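Local coordinates for protein pyruvate kinase (Toxoplasma gondii, PDB 3GG8) that catalyses the transfer of a phosphoryl group from phosphoenolpyruvate to ADP, giving pyruvate and ATP in the last step of glycolysis, at residues 91-96 / 477-482; 35-40 / 429-434; 437-440 / 444-447; 317-322 / 357-362. All blocks are in the same frame, centred on the assembly; numbering follows the deposited sequence.

Interaction 1 (91-96 / 477-482); sequences RPEARL and KERELV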
loop_
_atom_site.group_PDB
_atom_site.type_symbol
_atom_site.label_atom_id
_atom_site.label_comp_id
_atom_site.label_asym_id
_atom_site.label_seq_id
_atom_site.Cartn_x
_atom_site.Cartn_y
_atom_site.Cartn_z
ATOM N N ARG C 91 37.350 26.878 16.731
ATOM C CA ARG C 91 36.014 26.609 16.211
ATOM C C ARG C 91 35.072 26.331 17.381
ATOM O O ARG C 91 34.840 25.170 17.735
ATOM C CB ARG C 91 36.036 25.419 15.244
ATOM C CG ARG C 91 36.916 25.616 14.013
ATOM C CD ARG C 91 36.262 26.520 12.970
ATOM N NE ARG C 91 37.152 26.796 11.842
ATOM C CZ ARG C 91 38.048 27.785 11.797
ATOM N NH1 ARG C 91 38.206 28.620 12.823
ATOM N NH2 ARG C 91 38.802 27.939 10.717
ATOM N N PRO C 92 34.538 27.403 18.002
ATOM C CA PRO C 92 33.745 27.238 19.223
ATOM C C PRO C 92 32.383 26.592 18.970
ATOM O O PRO C 92 31.712 26.190 19.922
ATOM C CB PRO C 92 33.568 28.669 19.734
ATOM C CG PRO C 92 34.478 29.520 18.905
ATOM C CD PRO C 92 34.638 28.817 17.608
ATOM N N GLU C 93 31.986 26.470 17.705
ATOM C CA GLU C 93 30.694 25.868 17.396
ATOM C C GLU C 93 30.760 24.371 17.164
ATOM O O GLU C 93 29.729 23.697 17.230
ATOM C CB GLU C 93 30.008 26.584 16.236
ATOM C CG GLU C 93 29.348 27.879 16.682
ATOM C CD GLU C 93 28.871 28.737 15.534
ATOM O OE1 GLU C 93 28.764 28.220 14.395
ATOM O OE2 GLU C 93 28.599 29.933 15.781
ATOM N N ALA C 94 31.968 23.859 16.918
ATOM C CA ALA C 94 32.183 22.435 16.686
ATOM C C ALA C 94 32.309 21.684 18.011
ATOM O O ALA C 94 33.027 22.119 18.921
ATOM C CB ALA C 94 33.408 22.213 15.835
ATOM N N ARG C 95 31.581 20.578 18.123
ATOM C CA ARG C 95 31.567 19.775 19.343
ATOM C C ARG C 95 31.979 18.353 19.006
ATOM O O ARG C 95 31.207 17.405 19.173
ATOM C CB ARG C 95 30.198 19.807 20.009
ATOM C CG ARG C 95 29.778 21.191 20.438
ATOM C CD ARG C 95 30.721 21.740 21.499
ATOM N NE ARG C 95 30.259 23.008 22.046
ATOM C CZ ARG C 95 29.252 23.112 22.906
ATOM N NH1 ARG C 95 28.601 22.020 23.297
ATOM N NH2 ARG C 95 28.886 24.304 23.364
ATOM N N LEU C 96 33.207 18.237 18.515
ATOM C CA LEU C 96 33.798 16.985 18.087
ATOM C C LEU C 96 33.738 15.957 19.205
ATOM O O LEU C 96 34.042 16.266 20.360
ATOM C CB LEU C 96 35.269 17.221 17.724
ATOM C CG LEU C 96 35.608 18.084 16.516
ATOM C CD1 LEU C 96 37.093 18.425 16.532
ATOM C CD2 LEU C 96 35.242 17.349 15.231
ATOM N N LYS C 477 17.554 31.779 11.609
ATOM C CA LYS C 477 17.181 32.845 10.661
ATOM C C LYS C 477 18.310 33.875 10.476
ATOM O O LYS C 477 18.465 34.462 9.399
ATOM C CB LYS C 477 15.867 33.507 11.122
ATOM C CG LYS C 477 15.227 34.527 10.172
ATOM C CD LYS C 477 14.104 35.264 10.912
ATOM C CE LYS C 477 14.017 36.749 10.552
ATOM N NZ LYS C 477 13.037 37.065 9.454
ATOM N N GLU C 478 19.096 34.084 11.531
ATOM C CA GLU C 478 20.248 34.992 11.498
ATOM C C GLU C 478 21.419 34.384 10.723
ATOM O O GLU C 478 22.199 35.103 10.100
ATOM C CB GLU C 478 20.672 35.385 12.921
ATOM C CG GLU C 478 19.662 36.298 13.628
ATOM C CD GLU C 478 20.027 36.619 15.077
ATOM O OE1 GLU C 478 20.816 35.861 15.685
ATOM O OE2 GLU C 478 19.517 37.633 15.609
ATOM N N ARG C 479 21.517 33.057 10.764
ATOM C CA ARG C 479 22.531 32.295 10.029
ATOM C C ARG C 479 22.081 31.908 8.612
ATOM O O ARG C 479 22.740 31.112 7.935
ATOM C CB ARG C 479 22.924 31.050 10.825
ATOM C CG ARG C 479 23.437 31.374 12.212
ATOM C CD ARG C 479 24.577 30.479 12.574
ATOM N NE ARG C 479 25.102 30.801 13.894
ATOM C CZ ARG C 479 25.086 29.969 14.929
ATOM N NH1 ARG C 479 24.583 28.740 14.798
ATOM N NH2 ARG C 479 25.585 30.363 16.093
ATOM N N GLU C 480 20.958 32.484 8.184
ATOM C CA GLU C 480 20.372 32.272 6.860
ATOM C C GLU C 480 20.071 30.809 6.514
ATOM O O GLU C 480 20.115 30.417 5.352
ATOM C CB GLU C 480 21.208 32.961 5.768
ATOM C CG GLU C 480 20.970 34.470 5.684
ATOM C CD GLU C 480 21.971 35.195 4.800
ATOM O OE1 GLU C 480 22.983 34.579 4.394
ATOM O OE2 GLU C 480 21.749 36.394 4.516
ATOM N N LEU C 481 19.756 30.022 7.543
ATOM C CA LEU C 481 19.358 28.623 7.397
ATOM C C LEU C 481 17.861 28.499 7.124
ATOM O O LEU C 481 17.426 27.620 6.375
ATOM C CB LEU C 481 19.681 27.845 8.673
ATOM C CG LEU C 481 21.052 27.224 8.969
ATOM C CD1 LEU C 481 22.249 28.093 8.542
ATOM C CD2 LEU C 481 21.144 26.859 10.458
ATOM N N VAL C 482 17.072 29.355 7.774
ATOM C CA VAL C 482 15.635 29.418 7.527
ATOM C C VAL C 482 15.263 30.848 7.176
ATOM O O VAL C 482 15.954 31.783 7.578
ATOM C CB VAL C 482 14.790 28.879 8.724
ATOM C CG1 VAL C 482 15.094 27.399 8.972
ATOM C CG2 VAL C 482 15.000 29.714 10.007
#
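E93 and R479 form a salt bridge between the TIM barrel and the C-terminal alpha/beta domain of pyruvate kinase. E93 OE2 lies 3.1 Å from R479 NH2. The oxygen sits well out of the guanidinium plane, so the attraction is of charge and no N-H is aimed at it. The carboxylate carbon E93 CD is 3.7 Å above that plane and displaced toward the rim on the NH2 side. The two flat groups are tilted 35° from each other. They arrive from opposite directions and bridge a wide gap, for E93 CA and R479 CA are 12.7 Å apart. E93 covers this distance with a chain extended beyond CG, while R479 bends at chi2 (-141°).

Both partners sit at turns of the chain. E93 is the third residue of a type I beta turn from R91 to A94, closed by A94 N to R91 O at 3.3 Å. This turn links helix 74-90 to barrel strand 97-101. R479 is where the chain leaves helix 465-478, and E480 follows with a positive phi. Both charged side chains are exposed, and solvent probably weakens their attraction. On the barrel side, R91 NE makes a salt bridge with D59 OD1. A second link between the domains comes from the same loop, where R95 NH1 is hydrogen-bonded to Q458 OE1.

Interaction 2 (35-40 / 429-434); sequences AHRTRI and YRPMQP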
loop_
_atom_site.group_PDB
_atom_site.type_symbol
_atom_site.label_atom_id
_atom_site.label_comp_id
_atom_site.label_asym_id
_atom_site.label_seq_id
_atom_site.Cartn_x
_atom_site.Cartn_y
_atom_site.Cartn_z
ATOM N N ALA C 35 26.910 20.254 3.559
ATOM C CA ALA C 35 25.619 20.008 4.189
ATOM C C ALA C 35 25.128 18.550 4.060
ATOM O O ALA C 35 23.953 18.256 4.337
ATOM C CB ALA C 35 24.575 20.996 3.681
ATOM N N HIS C 36 26.033 17.647 3.665
ATOM C CA HIS C 36 25.770 16.196 3.704
ATOM C C HIS C 36 25.346 15.743 5.114
ATOM O O HIS C 36 25.749 16.345 6.125
ATOM C CB HIS C 36 27.005 15.416 3.262
ATOM C CG HIS C 36 28.155 15.537 4.212
ATOM N ND1 HIS C 36 29.163 16.459 4.043
ATOM C CD2 HIS C 36 28.440 14.876 5.358
ATOM C CE1 HIS C 36 30.016 16.364 5.047
ATOM N NE2 HIS C 36 29.605 15.407 5.854
ATOM N N ARG C 37 24.542 14.682 5.168
ATOM C CA ARG C 37 23.940 14.188 6.418
ATOM C C ARG C 37 24.773 13.124 7.144
ATOM O O ARG C 37 24.824 13.085 8.382
ATOM C CB ARG C 37 22.526 13.670 6.130
ATOM C CG ARG C 37 21.767 14.483 5.077
ATOM C CD ARG C 37 21.321 15.851 5.606
ATOM N NE ARG C 37 20.459 15.716 6.784
ATOM C CZ ARG C 37 19.166 15.395 6.745
ATOM N NH1 ARG C 37 18.567 15.187 5.579
ATOM N NH2 ARG C 37 18.471 15.280 7.871
ATOM N N THR C 38 25.435 12.267 6.373
ATOM C CA THR C 38 26.369 11.262 6.907
ATOM C C THR C 38 27.503 11.894 7.747
ATOM O O THR C 38 28.042 12.932 7.378
ATOM C CB THR C 38 26.907 10.347 5.744
ATOM O OG1 THR C 38 25.795 9.863 4.961
ATOM C CG2 THR C 38 27.675 9.167 6.272
ATOM N N ARG C 39 27.814 11.285 8.895
ATOM C CA ARG C 39 28.837 11.765 9.835
ATOM C C ARG C 39 30.224 11.195 9.493
ATOM O O ARG C 39 30.335 10.063 9.024
ATOM C CB ARG C 39 28.471 11.278 11.235
ATOM C CG ARG C 39 27.614 12.184 12.083
ATOM C CD ARG C 39 26.526 12.902 11.365
ATOM N NE ARG C 39 26.917 14.199 10.809
ATOM C CZ ARG C 39 27.185 15.301 11.514
ATOM N NH1 ARG C 39 27.491 16.415 10.873
ATOM N NH2 ARG C 39 27.167 15.303 12.845
ATOM N N ILE C 40 31.287 11.966 9.721
ATOM C CA ILE C 40 32.627 11.513 9.312
ATOM C C ILE C 40 33.533 11.312 10.527
ATOM O O ILE C 40 33.695 12.225 11.350
ATOM C CB ILE C 40 33.275 12.462 8.277
ATOM C CG1 ILE C 40 32.439 12.503 6.980
ATOM C CG2 ILE C 40 34.715 12.057 7.983
ATOM C CD1 ILE C 40 32.864 13.561 5.995
ATOM N N TYR C 429 14.222 7.840 11.130
ATOM C CA TYR C 429 13.264 7.913 10.015
ATOM C C TYR C 429 13.810 8.617 8.782
ATOM O O TYR C 429 13.091 8.788 7.815
ATOM C CB TYR C 429 11.900 8.446 10.480
ATOM C CG TYR C 429 11.223 7.400 11.315
ATOM C CD1 TYR C 429 10.561 6.331 10.703
ATOM C CD2 TYR C 429 11.313 7.414 12.704
ATOM C CE1 TYR C 429 9.976 5.332 11.448
ATOM C CE2 TYR C 429 10.727 6.406 13.465
ATOM C CZ TYR C 429 10.065 5.366 12.825
ATOM O OH TYR C 429 9.478 4.346 13.540
ATOM N N ARG C 430 15.096 8.998 8.830
ATOM C CA ARG C 430 15.797 9.631 7.706
ATOM C C ARG C 430 14.935 10.724 7.044
ATOM O O ARG C 430 14.506 10.572 5.896
ATOM C CB ARG C 430 16.262 8.580 6.668
ATOM C CG ARG C 430 17.311 7.548 7.150
ATOM C CD ARG C 430 18.700 8.175 7.357
ATOM N NE ARG C 430 19.739 7.214 7.748
ATOM C CZ ARG C 430 20.168 7.028 8.997
ATOM N NH1 ARG C 430 21.133 6.143 9.256
ATOM N NH2 ARG C 430 19.653 7.738 9.992
ATOM N N PRO C 431 14.648 11.818 7.778
ATOM C CA PRO C 431 13.869 12.878 7.142
ATOM C C PRO C 431 14.742 13.640 6.150
ATOM O O PRO C 431 15.959 13.776 6.355
ATOM C CB PRO C 431 13.491 13.784 8.313
ATOM C CG PRO C 431 14.602 13.582 9.299
ATOM C CD PRO C 431 15.007 12.154 9.168
ATOM N N MET C 432 14.120 14.097 5.072
ATOM C CA MET C 432 14.764 14.947 4.091
ATOM C C MET C 432 15.190 16.273 4.713
ATOM O O MET C 432 16.166 16.871 4.282
ATOM C CB MET C 432 13.809 15.185 2.919
ATOM C CG MET C 432 14.294 16.204 1.895
ATOM S SD MET C 432 13.854 15.711 0.226
ATOM C CE MET C 432 12.078 15.980 0.243
ATOM N N GLN C 433 14.458 16.730 5.722
ATOM C CA GLN C 433 14.790 17.972 6.420
ATOM C C GLN C 433 15.948 17.750 7.378
ATOM O O GLN C 433 16.034 16.681 8.017
ATOM C CB GLN C 433 13.591 18.506 7.222
ATOM C CG GLN C 433 12.341 18.875 6.414
ATOM C CD GLN C 433 11.563 17.661 5.932
ATOM O OE1 GLN C 433 11.565 16.609 6.578
ATOM N NE2 GLN C 433 10.902 17.797 4.779
ATOM N N PRO C 434 16.838 18.762 7.504
ATOM C CA PRO C 434 17.873 18.761 8.531
ATOM C C PRO C 434 17.275 18.662 9.928
ATOM O O PRO C 434 16.193 19.192 10.168
ATOM C CB PRO C 434 18.516 20.133 8.363
ATOM C CG PRO C 434 18.278 20.489 6.945
ATOM C CD PRO C 434 16.913 19.974 6.669
#
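R37 inserts its guanidinium among the backbone carbonyls of 431-433. P431 O is gripped end-on by both terminal nitrogens. The bond from R37 NH1 to P431 O is 3.1 Å long, with an N-H...O angle of 148°, and lies in the carbonyl plane. The bond from R37 NH2 to the same P431 O is 3.3 Å, and its donor is tilted from that plane. R37 NH2 also makes a weak, strongly bent bond to Q433 O at 2.8 Å. P434 comes over one face of the guanidinium, with P434 CA 3.6 Å from R37 NH2. The arginine chain bends twice, at chi2 (-73°) and chi3 (-59°), which turns its end group toward the carbonyls.

This one side chain ties the entry to the first barrel strand, 39-43, to the loop between helix 421-427 and strand 435-439 of the alpha/beta domain. The site is a domain interface of the pyruvate kinase fold, and the positive charge meets a cluster of carbonyl dipoles there.

Further out, R37 NH2 has another acceptor in G453 O. E371 fixes the backbone under the arginine: its carboxylate takes R37 N on OE2 and T38 OG1 on OE1. P431 packs on V402 of helix 393-407, and Y376 of helix 376-384 touches both R37 and M432.

Interaction 3 (437-440 / 444-447); sequences ALSA and TIKH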
loop_
_atom_site.group_PDB
_atom_site.type_symbol
_atom_site.label_atom_id
_atom_site.label_comp_id
_atom_site.label_asym_id
_atom_site.label_seq_id
_atom_site.Cartn_x
_atom_site.Cartn_y
_atom_site.Cartn_z
ATOM N N ALA C 437 19.345 19.184 16.779
ATOM C CA ALA C 437 19.188 18.698 18.135
ATOM C C ALA C 437 19.636 19.764 19.135
ATOM O O ALA C 437 20.777 20.245 19.077
ATOM C CB ALA C 437 19.980 17.428 18.318
ATOM N N LEU C 438 18.733 20.130 20.047
ATOM C CA LEU C 438 19.010 21.144 21.088
ATOM C C LEU C 438 19.053 20.478 22.447
ATOM O O LEU C 438 18.139 19.725 22.805
ATOM C CB LEU C 438 17.950 22.242 21.078
ATOM C CG LEU C 438 17.688 22.956 19.741
ATOM C CD1 LEU C 438 16.371 23.716 19.794
ATOM C CD2 LEU C 438 18.837 23.894 19.369
ATOM N N SER C 439 20.117 20.741 23.202
ATOM C CA SER C 439 20.356 20.017 24.440
ATOM C C SER C 439 21.177 20.850 25.424
ATOM O O SER C 439 22.045 21.624 25.033
ATOM C CB SER C 439 21.065 18.693 24.135
ATOM O OG SER C 439 21.050 17.819 25.246
ATOM N N ALA C 440 20.903 20.696 26.708
ATOM C CA ALA C 440 21.714 21.389 27.700
ATOM C C ALA C 440 22.873 20.498 28.122
ATOM O O ALA C 440 23.819 20.956 28.752
ATOM C CB ALA C 440 20.865 21.812 28.896
ATOM N N THR C 444 25.563 14.488 25.808
ATOM C CA THR C 444 24.545 14.209 24.787
ATOM C C THR C 444 24.870 14.884 23.455
ATOM O O THR C 444 24.807 14.241 22.412
ATOM C CB THR C 444 23.116 14.571 25.262
ATOM O OG1 THR C 444 22.664 13.569 26.171
ATOM C CG2 THR C 444 22.117 14.614 24.109
ATOM N N ILE C 445 25.216 16.166 23.480
ATOM C CA ILE C 445 25.645 16.859 22.257
ATOM C C ILE C 445 26.818 16.146 21.540
ATOM O O ILE C 445 26.829 16.045 20.302
ATOM C CB ILE C 445 25.964 18.341 22.550
ATOM C CG1 ILE C 445 24.669 19.146 22.559
ATOM C CG2 ILE C 445 26.933 18.941 21.520
ATOM C CD1 ILE C 445 24.490 19.824 23.840
ATOM N N LYS C 446 27.774 15.646 22.323
ATOM C CA LYS C 446 28.907 14.875 21.802
ATOM C C LYS C 446 28.489 13.507 21.226
ATOM O O LYS C 446 28.970 13.109 20.165
ATOM C CB LYS C 446 29.982 14.687 22.889
ATOM C CG LYS C 446 30.619 15.985 23.407
ATOM C CD LYS C 446 31.800 16.394 22.569
ATOM C CE LYS C 446 32.489 17.631 23.106
ATOM N NZ LYS C 446 33.241 17.366 24.361
ATOM N N HIS C 447 27.604 12.797 21.925
ATOM C CA HIS C 447 27.117 11.494 21.463
ATOM C C HIS C 447 26.383 11.583 20.127
ATOM O O HIS C 447 26.399 10.661 19.328
ATOM C CB HIS C 447 26.223 10.838 22.520
ATOM C CG HIS C 447 26.948 10.446 23.772
ATOM N ND1 HIS C 447 26.373 10.532 25.024
ATOM C CD2 HIS C 447 28.201 9.968 23.968
ATOM C CE1 HIS C 447 27.230 10.106 25.932
ATOM N NE2 HIS C 447 28.350 9.765 25.320
#
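S439 meets I445 at the tight end of this contact. The terminal methyl I445 CD1 lies 3.3 Å from S439 O and 3.6 Å from S439 CB. I445 sends this methyl back to the strand although its CB does not point straight there. Its chi2 of 122° is close to eclipsed, which suggests some strain in the fit. The T444 part is less close-knit. There S439 OG rests 3.6 Å from the methyl T444 CG2 in plain van der Waals contact. A chi1 of -167° swings S439 OG toward that methyl and toward T417 O, its hydrogen-bond partner, while T444 OG1 is bound to E418 O. All three touching side chains are buried, whereas A440, just past the strand, turns away and is partly exposed.

S439 CA and I445 CA approach to 6.5 Å. They belong to the beta-alpha-beta unit of strand 435-439, helix 442-447 and strand 454-458. L438 points away from helix 442-447 and packs on V468 and A472 of helix 465-478, so the sheet is covered by a helix on each face. I445 touches T456 and Q458 of strand 454-458 but also R95, and the H447 ring meets F224 edge-to-face, which places helix 442-447 between the sheet and the barrel domain.

Interaction 4 (317-322 / 357-362); sequences ESMIKN and VITVET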
loop_
_atom_site.group_PDB
_atom_site.type_symbol
_atom_site.label_atom_id
_atom_site.label_comp_id
_atom_site.label_asym_id
_atom_site.label_seq_id
_atom_site.Cartn_x
_atom_site.Cartn_y
_atom_site.Cartn_z
ATOM N N GLU C 317 41.609 4.128 0.784
ATOM C CA GLU C 317 42.973 3.812 1.190
ATOM C C GLU C 317 44.071 4.306 0.255
ATOM O O GLU C 317 45.178 4.613 0.715
ATOM C CB GLU C 317 43.119 2.338 1.597
ATOM C CG GLU C 317 42.202 2.032 2.798
ATOM C CD GLU C 317 42.793 1.102 3.864
ATOM O OE1 GLU C 317 43.586 0.206 3.494
ATOM O OE2 GLU C 317 42.427 1.256 5.072
ATOM N N SER C 318 43.750 4.458 -1.030
ATOM C CA SER C 318 44.718 4.949 -2.009
ATOM C C SER C 318 45.080 6.417 -1.779
ATOM O O SER C 318 46.098 6.896 -2.276
ATOM C CB SER C 318 44.183 4.771 -3.430
ATOM O OG SER C 318 43.218 5.763 -3.743
ATOM N N MET C 319 44.238 7.127 -1.033
ATOM C CA MET C 319 44.469 8.548 -0.741
ATOM C C MET C 319 45.525 8.804 0.343
ATOM O O MET C 319 45.893 9.952 0.611
ATOM C CB MET C 319 43.151 9.252 -0.397
ATOM C CG MET C 319 42.188 9.351 -1.573
ATOM S SD MET C 319 40.805 10.432 -1.170
ATOM C CE MET C 319 41.513 12.049 -1.479
ATOM N N ILE C 320 45.991 7.732 0.982
ATOM C CA ILE C 320 47.175 7.807 1.818
ATOM C C ILE C 320 48.334 8.397 0.999
ATOM O O ILE C 320 49.187 9.100 1.540
ATOM C CB ILE C 320 47.556 6.421 2.400
ATOM C CG1 ILE C 320 46.563 6.033 3.489
ATOM C CG2 ILE C 320 48.993 6.445 2.962
ATOM C CD1 ILE C 320 46.555 4.568 3.832
ATOM N N LYS C 321 48.314 8.138 -0.313
ATOM C CA LYS C 321 49.366 8.553 -1.243
ATOM C C LYS C 321 48.890 9.390 -2.440
ATOM O O LYS C 321 49.698 9.996 -3.133
ATOM C CB LYS C 321 50.132 7.310 -1.735
ATOM C CG LYS C 321 50.593 6.371 -0.585
ATOM C CD LYS C 321 52.043 6.606 -0.118
ATOM C CE LYS C 321 52.262 7.901 0.713
ATOM N NZ LYS C 321 52.988 8.996 -0.051
ATOM N N ASN C 322 47.586 9.424 -2.688
ATOM C CA ASN C 322 47.036 10.102 -3.864
ATOM C C ASN C 322 45.989 11.152 -3.494
ATOM O O ASN C 322 45.241 10.957 -2.542
ATOM C CB ASN C 322 46.464 9.067 -4.844
ATOM C CG ASN C 322 47.503 8.026 -5.286
ATOM O OD1 ASN C 322 47.210 6.842 -5.356
ATOM N ND2 ASN C 322 48.716 8.475 -5.593
ATOM N N VAL C 357 43.362 16.483 4.912
ATOM C CA VAL C 357 42.192 17.360 4.807
ATOM C C VAL C 357 41.483 17.179 3.469
ATOM O O VAL C 357 40.251 17.142 3.430
ATOM C CB VAL C 357 42.435 18.876 5.196
ATOM C CG1 VAL C 357 43.795 19.095 5.831
ATOM C CG2 VAL C 357 42.214 19.799 4.019
ATOM N N ILE C 358 42.265 17.028 2.393
ATOM C CA ILE C 358 41.733 16.667 1.083
ATOM C C ILE C 358 40.939 15.352 1.127
ATOM O O ILE C 358 39.917 15.222 0.449
ATOM C CB ILE C 358 42.839 16.660 -0.022
ATOM C CG1 ILE C 358 43.288 18.100 -0.307
ATOM C CG2 ILE C 358 42.327 16.010 -1.310
ATOM C CD1 ILE C 358 44.228 18.274 -1.501
ATOM N N THR C 359 41.390 14.392 1.932
ATOM C CA THR C 359 40.664 13.142 2.078
ATOM C C THR C 359 39.309 13.382 2.768
ATOM O O THR C 359 38.303 12.792 2.376
ATOM C CB THR C 359 41.497 12.048 2.802
ATOM O OG1 THR C 359 42.780 11.925 2.171
ATOM C CG2 THR C 359 40.791 10.691 2.739
ATOM N N VAL C 360 39.281 14.259 3.772
ATOM C CA VAL C 360 38.027 14.561 4.474
ATOM C C VAL C 360 37.034 15.288 3.570
ATOM O O VAL C 360 35.839 14.995 3.597
ATOM C CB VAL C 360 38.233 15.394 5.774
ATOM C CG1 VAL C 360 36.906 15.693 6.433
ATOM C CG2 VAL C 360 39.116 14.672 6.741
ATOM N N GLU C 361 37.521 16.243 2.786
ATOM C CA GLU C 361 36.671 16.943 1.815
ATOM C C GLU C 361 36.101 15.975 0.780
ATOM O O GLU C 361 34.946 16.102 0.370
ATOM C CB GLU C 361 37.451 18.039 1.071
ATOM C CG GLU C 361 38.275 18.975 1.945
ATOM C CD GLU C 361 38.849 20.149 1.163
ATOM O OE1 GLU C 361 38.733 21.303 1.654
ATOM O OE2 GLU C 361 39.410 19.928 0.067
ATOM N N THR C 362 36.927 15.034 0.342
ATOM C CA THR C 362 36.551 14.069 -0.691
ATOM C C THR C 362 35.436 13.144 -0.195
ATOM O O THR C 362 34.456 12.894 -0.910
ATOM C CB THR C 362 37.788 13.277 -1.186
ATOM O OG1 THR C 362 38.754 14.204 -1.690
ATOM C CG2 THR C 362 37.435 12.268 -2.268
HETATM O O HOH W 1 45.782 11.142 2.960
#
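M319 leaves its backbone with CG anti to the carbonyl carbon (chi1 -67°) and bends at chi3 (82°), which lays its thioether end against the helical segment 357-362. The methyl M319 CE reaches T362 OG1 at 3.5 Å and I358 CG2 at 4.0 Å. The sulfur M319 SD lies 3.9 Å from T359 CG2. Nearer the backbone, M319 CB is 3.7 Å from T359 OG1. I358, T359 and T362 present one face of the helix to the methionine, and the two threonines meet it tip to tip.

The polar atoms in this buried patch have partners. T362 OG1 donates to I358 O at 2.6 Å. T362 N also binds I358 O, from the opposite face of the carbonyl plane. T359 OG1 is hydrogen-bonded to F355 O, one turn earlier. A water donates to M319 O at 2.6 Å and to T359 OG1 at 3.2 Å, and so joins the two segments where no direct hydrogen bond does.

P325 also touches M319 and T362, and a backbone bond between I320 and E354 adds a second tie. On the other side of the helix V360 packs on L346 and A60. The 3-10 turn 317-320 follows the seventh strand of the TIM barrel, and helix 356-371 comes after the eighth, so the contact joins two successive beta/alpha units of that fold.

Overall arrangement
Interactions 1 and 2 both join the barrel to the alpha/beta domain, and their centres are 16 Å apart. Their barrel segments lead into strands, so both lie at the N-terminal end of the barrel. In this family the active site is at the opposite, C-terminal end, the side on which 317-322 of interaction 4 follows the seventh strand. Interaction 3 lies within the alpha/beta domain but borders interaction 1: L96 O is 3.2 Å from K446 CD. Its strand 435-439 directly follows loop 429-434 of interaction 2. Interaction 4 meets interaction 2 where I40 CD1 of the first strand approaches V360 O, 4.1 Å away on helix 356-371, which follows the eighth strand.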